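Benzyl alcohol dehydrogenase (Acinetobacter calcoaceticus, PDB 1F8F) catalyses the NAD-dependent oxidation of aryl alcohols such as benzyl alcohol to the aldehyde, as a zinc-containing alcohol dehydrogenase. Local coordinates at residues L186-G198 against I251-S265. Residues are numbered along the deposited sequence; the frame is centred on the assembly and turned at random.
Sequences LKVTPASSFVTWG and IKEITDGGVNFALES. Unlike the reference sequence in segment 186-198: Phe194 (reference Leu).
Val195 and Ala262 lie side by side where strands 193-197 and 261-264, the two central strands of the parallel Rossmann sheet that carries NAD, run together, their axes 7° apart. The bonds alternate between the strands, from Phe261 N on Ser193 O, through Trp197 N on Leu263 O at 2.7 Å, to Ser265 N on Trp197 O. Packing is tight on the face of Val195 and Ala262, where Val195 CG1 lies 3.5 Å from Ala262 CB and also meets Val259 CG1. There the methyl CD1 of Ile251, from helix 247-254, approaches Trp197 CZ2 to 3.4 Å, while Ile271 and Gln274 of helix 269-277 also touch the Trp197 side chain. The solvent side lies at loop 187-189 and partly exposed Phe261: Thr189, a loose neighbour, has OG1 3.8 Å from Phe261 CE2, at the ring edge. Val188 still covers one face of that ring, its CA 3.9 Å from the centroid and 9° off the normal. Where the chain turns at Asn260, OD1 accepts from Ser193 N (3.0 Å, 167° at the hydrogen); the Ser193 rotamer turns OG toward 251-265, where it takes the Asn260 N-H at 2.8 Å. Beside NAD-contacting Gly198, Trp197 O also accepts from Ser265 OG, 3.0 Å away and tilted from the carbonyl plane.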
loop_
_atom_site.group_PDB
_atom_site.type_symbol
_atom_site.label_atom_id
_atom_site.label_comp_id
_atom_site.label_asym_id
_atom_site.label_seq_id
_atom_site.Cartn_x
_atom_site.Cartn_y
_atom_site.Cartn_z
ATOM N N LEU A 186 5.057 7.471 -8.410
ATOM C CA LEU A 186 4.927 6.212 -9.158
ATOM C C LEU A 186 5.249 4.967 -8.355
ATOM O O LEU A 186 4.981 3.804 -8.553
ATOM C CB LEU A 186 5.826 6.301 -10.408
ATOM C CG LEU A 186 5.310 7.285 -11.476
ATOM C CD1 LEU A 186 6.428 7.416 -12.535
ATOM C CD2 LEU A 186 3.960 6.871 -12.022
ATOM N N LYS A 187 6.385 5.103 -7.668
ATOM C CA LYS A 187 7.275 4.231 -6.963
ATOM C C LYS A 187 7.949 3.164 -7.856
ATOM O O LYS A 187 7.677 1.971 -7.600
ATOM C CB LYS A 187 6.723 3.488 -5.764
ATOM C CG LYS A 187 6.068 4.281 -4.661
ATOM C CD LYS A 187 5.242 3.335 -3.784
ATOM C CE LYS A 187 4.249 4.070 -2.946
ATOM N NZ LYS A 187 4.708 5.266 -2.189
ATOM N N VAL A 188 8.801 3.527 -8.808
ATOM C CA VAL A 188 9.451 2.563 -9.654
ATOM C C VAL A 188 10.143 1.463 -8.851
ATOM O O VAL A 188 10.863 1.751 -7.886
ATOM C CB VAL A 188 10.416 3.367 -10.564
ATOM C CG1 VAL A 188 11.291 2.534 -11.463
ATOM C CG2 VAL A 188 9.527 4.323 -11.376
ATOM N N THR A 189 10.008 0.209 -9.296
ATOM C CA THR A 189 10.588 -0.940 -8.591
ATOM C C THR A 189 11.786 -1.535 -9.297
ATOM O O THR A 189 12.052 -1.419 -10.518
ATOM C CB THR A 189 9.492 -2.046 -8.465
ATOM O OG1 THR A 189 8.954 -2.363 -9.765
ATOM C CG2 THR A 189 8.314 -1.664 -7.604
ATOM N N PRO A 190 12.645 -2.233 -8.532
ATOM C CA PRO A 190 13.860 -2.828 -9.059
ATOM C C PRO A 190 13.586 -3.777 -10.211
ATOM O O PRO A 190 12.607 -4.484 -10.184
ATOM C CB PRO A 190 14.434 -3.593 -7.847
ATOM C CG PRO A 190 13.993 -2.743 -6.688
ATOM C CD PRO A 190 12.563 -2.327 -7.039
ATOM N N ALA A 191 14.366 -3.714 -11.314
ATOM C CA ALA A 191 14.265 -4.550 -12.466
ATOM C C ALA A 191 13.131 -4.145 -13.430
ATOM O O ALA A 191 13.059 -4.819 -14.474
ATOM C CB ALA A 191 14.142 -6.043 -12.177
ATOM N N SER A 192 12.410 -3.088 -13.203
ATOM C CA SER A 192 11.343 -2.650 -14.093
ATOM C C SER A 192 11.794 -1.767 -15.275
ATOM O O SER A 192 12.964 -1.406 -15.433
ATOM C CB SER A 192 10.288 -1.823 -13.313
ATOM O OG SER A 192 10.857 -0.588 -12.763
ATOM N N SER A 193 10.781 -1.426 -16.100
ATOM C CA SER A 193 10.970 -0.538 -17.252
ATOM C C SER A 193 10.265 0.794 -17.006
ATOM O O SER A 193 9.109 0.821 -16.534
ATOM C CB SER A 193 10.397 -1.245 -18.491
ATOM O OG SER A 193 8.985 -1.302 -18.514
ATOM N N PHE A 194 10.972 1.890 -17.293
ATOM C CA PHE A 194 10.519 3.270 -17.138
ATOM C C PHE A 194 10.774 4.118 -18.385
ATOM O O PHE A 194 11.833 4.014 -19.041
ATOM C CB PHE A 194 11.336 3.926 -15.999
ATOM C CG PHE A 194 11.066 5.402 -15.809
ATOM C CD1 PHE A 194 9.861 5.845 -15.247
ATOM C CD2 PHE A 194 12.024 6.346 -16.224
ATOM C CE1 PHE A 194 9.657 7.198 -15.100
ATOM C CE2 PHE A 194 11.754 7.689 -16.051
ATOM C CZ PHE A 194 10.579 8.132 -15.493
ATOM N N VAL A 195 9.929 5.097 -18.686
ATOM C CA VAL A 195 10.179 6.005 -19.824
ATOM C C VAL A 195 9.843 7.434 -19.383
ATOM O O VAL A 195 8.805 7.607 -18.752
ATOM C CB VAL A 195 9.322 5.742 -21.095
ATOM C CG1 VAL A 195 7.812 5.722 -20.797
ATOM C CG2 VAL A 195 9.552 6.778 -22.216
ATOM N N THR A 196 10.666 8.410 -19.798
ATOM C CA THR A 196 10.288 9.792 -19.554
ATOM C C THR A 196 9.870 10.505 -20.846
ATOM O O THR A 196 10.838 10.699 -21.668
ATOM C CB THR A 196 11.324 10.687 -18.878
ATOM O OG1 THR A 196 10.734 12.032 -18.907
ATOM C CG2 THR A 196 12.698 10.755 -19.487
ATOM N N TRP A 197 8.651 10.961 -20.998
ATOM C CA TRP A 197 8.334 11.715 -22.225
ATOM C C TRP A 197 8.790 13.146 -22.040
ATOM O O TRP A 197 8.246 13.977 -21.288
ATOM C CB TRP A 197 6.800 11.554 -22.414
ATOM C CG TRP A 197 6.315 10.178 -22.776
ATOM C CD1 TRP A 197 5.954 9.177 -21.895
ATOM C CD2 TRP A 197 6.134 9.644 -24.099
ATOM N NE1 TRP A 197 5.587 8.060 -22.621
ATOM C CE2 TRP A 197 5.700 8.313 -23.964
ATOM C CE3 TRP A 197 6.291 10.157 -25.392
ATOM C CZ2 TRP A 197 5.369 7.493 -25.052
ATOM C CZ3 TRP A 197 6.038 9.355 -26.474
ATOM C CH2 TRP A 197 5.526 8.040 -26.298
ATOM N N GLY A 198 9.821 13.584 -22.791
ATOM C CA GLY A 198 10.344 14.958 -22.709
ATOM C C GLY A 198 11.650 14.889 -21.909
ATOM O O GLY A 198 11.664 14.244 -20.839
ATOM N N ILE A 251 8.810 1.876 -28.041
ATOM C CA ILE A 251 8.681 1.482 -26.622
ATOM C C ILE A 251 8.106 0.094 -26.527
ATOM O O ILE A 251 8.666 -0.686 -25.749
ATOM C CB ILE A 251 7.818 2.482 -25.802
ATOM C CG1 ILE A 251 8.451 3.852 -25.823
ATOM C CG2 ILE A 251 7.659 1.982 -24.356
ATOM C CD1 ILE A 251 7.765 5.083 -25.384
ATOM N N LYS A 252 7.068 -0.333 -27.242
ATOM C CA LYS A 252 6.517 -1.683 -27.072
ATOM C C LYS A 252 7.465 -2.805 -27.449
ATOM O O LYS A 252 7.563 -3.845 -26.724
ATOM C CB LYS A 252 5.216 -1.802 -27.876
ATOM C CG LYS A 252 3.921 -1.489 -27.121
ATOM C CD LYS A 252 2.814 -1.154 -28.104
ATOM C CE LYS A 252 1.539 -0.724 -27.423
ATOM N NZ LYS A 252 0.526 -1.823 -27.289
ATOM N N GLU A 253 8.244 -2.589 -28.549
ATOM C CA GLU A 253 9.220 -3.665 -28.907
ATOM C C GLU A 253 10.359 -3.752 -27.914
ATOM O O GLU A 253 10.798 -4.855 -27.558
ATOM C CB GLU A 253 9.679 -3.543 -30.359
ATOM C CG GLU A 253 10.440 -2.311 -30.801
ATOM C CD GLU A 253 10.310 -1.801 -32.229
ATOM O OE1 GLU A 253 9.580 -2.346 -33.086
ATOM O OE2 GLU A 253 10.952 -0.789 -32.650
ATOM N N ILE A 254 10.884 -2.639 -27.421
ATOM C CA ILE A 254 11.981 -2.597 -26.455
ATOM C C ILE A 254 11.593 -3.266 -25.130
ATOM O O ILE A 254 12.440 -3.954 -24.530
ATOM C CB ILE A 254 12.348 -1.120 -26.154
ATOM C CG1 ILE A 254 13.039 -0.481 -27.394
ATOM C CG2 ILE A 254 13.260 -0.894 -24.949
ATOM C CD1 ILE A 254 13.260 1.044 -27.295
ATOM N N THR A 255 10.363 -3.099 -24.632
ATOM C CA THR A 255 9.944 -3.630 -23.354
ATOM C C THR A 255 9.095 -4.897 -23.447
ATOM O O THR A 255 8.488 -5.391 -22.492
ATOM C CB THR A 255 9.086 -2.629 -22.545
ATOM O OG1 THR A 255 7.909 -2.238 -23.290
ATOM C CG2 THR A 255 9.851 -1.331 -22.324
ATOM N N ASP A 256 9.055 -5.456 -24.626
ATOM C CA ASP A 256 8.325 -6.678 -24.955
ATOM C C ASP A 256 6.862 -6.557 -24.544
ATOM O O ASP A 256 6.464 -7.413 -23.758
ATOM C CB ASP A 256 9.002 -7.916 -24.369
ATOM C CG ASP A 256 8.334 -9.193 -24.820
ATOM O OD1 ASP A 256 7.737 -9.174 -25.937
ATOM O OD2 ASP A 256 8.388 -10.216 -24.084
ATOM N N GLY A 257 6.113 -5.567 -25.013
ATOM C CA GLY A 257 4.700 -5.398 -24.651
ATOM C C GLY A 257 4.254 -4.044 -24.084
ATOM O O GLY A 257 3.036 -3.718 -24.107
ATOM N N GLY A 258 5.159 -3.198 -23.576
ATOM C CA GLY A 258 4.678 -1.888 -23.055
ATOM C C GLY A 258 5.454 -1.538 -21.807
ATOM O O GLY A 258 5.817 -2.483 -21.129
ATOM N N VAL A 259 5.709 -0.334 -21.377
ATOM C CA VAL A 259 6.516 0.009 -20.211
ATOM C C VAL A 259 5.760 -0.077 -18.890
ATOM O O VAL A 259 4.503 0.034 -18.863
ATOM C CB VAL A 259 7.034 1.434 -20.604
ATOM C CG1 VAL A 259 5.994 2.526 -20.384
ATOM C CG2 VAL A 259 8.281 1.831 -19.787
ATOM N N ASN A 260 6.396 -0.409 -17.758
ATOM C CA ASN A 260 5.747 -0.542 -16.469
ATOM C C ASN A 260 5.382 0.799 -15.838
ATOM O O ASN A 260 4.343 0.976 -15.200
ATOM C CB ASN A 260 6.628 -1.277 -15.477
ATOM C CG ASN A 260 6.999 -2.695 -15.843
ATOM O OD1 ASN A 260 8.199 -2.959 -15.675
ATOM N ND2 ASN A 260 6.082 -3.589 -16.282
ATOM N N PHE A 261 6.289 1.788 -16.025
ATOM C CA PHE A 261 6.125 3.101 -15.454
ATOM C C PHE A 261 6.408 4.264 -16.405
ATOM O O PHE A 261 7.359 4.153 -17.161
ATOM C CB PHE A 261 7.023 3.268 -14.217
ATOM C CG PHE A 261 6.793 2.310 -13.092
ATOM C CD1 PHE A 261 5.873 2.554 -12.096
ATOM C CD2 PHE A 261 7.503 1.117 -13.024
ATOM C CE1 PHE A 261 5.628 1.627 -11.054
ATOM C CE2 PHE A 261 7.312 0.198 -12.032
ATOM C CZ PHE A 261 6.387 0.466 -11.026
ATOM N N ALA A 262 5.602 5.356 -16.367
ATOM C CA ALA A 262 5.926 6.479 -17.225
ATOM C C ALA A 262 5.670 7.861 -16.674
ATOM O O ALA A 262 4.848 8.079 -15.784
ATOM C CB ALA A 262 5.185 6.271 -18.540
ATOM N N LEU A 263 6.346 8.842 -17.274
ATOM C CA LEU A 263 6.219 10.243 -16.940
ATOM C C LEU A 263 5.920 11.097 -18.172
ATOM O O LEU A 263 6.734 11.159 -19.106
ATOM C CB LEU A 263 7.407 10.858 -16.214
ATOM C CG LEU A 263 7.425 12.267 -15.695
ATOM C CD1 LEU A 263 6.834 12.432 -14.302
ATOM C CD2 LEU A 263 8.814 12.915 -15.643
ATOM N N GLU A 264 4.863 11.913 -18.049
ATOM C CA GLU A 264 4.506 12.867 -19.111
ATOM C C GLU A 264 4.986 14.250 -18.644
ATOM O O GLU A 264 4.416 14.730 -17.672
ATOM C CB GLU A 264 2.998 12.977 -19.390
ATOM C CG GLU A 264 2.666 13.347 -20.851
ATOM C CD GLU A 264 3.364 14.647 -21.257
ATOM O OE1 GLU A 264 2.924 15.717 -20.771
ATOM O OE2 GLU A 264 4.384 14.602 -21.969
ATOM N N SER A 265 6.018 14.830 -19.246
ATOM C CA SER A 265 6.475 16.153 -18.907
ATOM C C SER A 265 6.424 17.168 -20.068
ATOM O O SER A 265 6.957 18.231 -19.832
ATOM C CB SER A 265 7.919 16.238 -18.351
ATOM O OG SER A 265 8.994 16.046 -19.258
#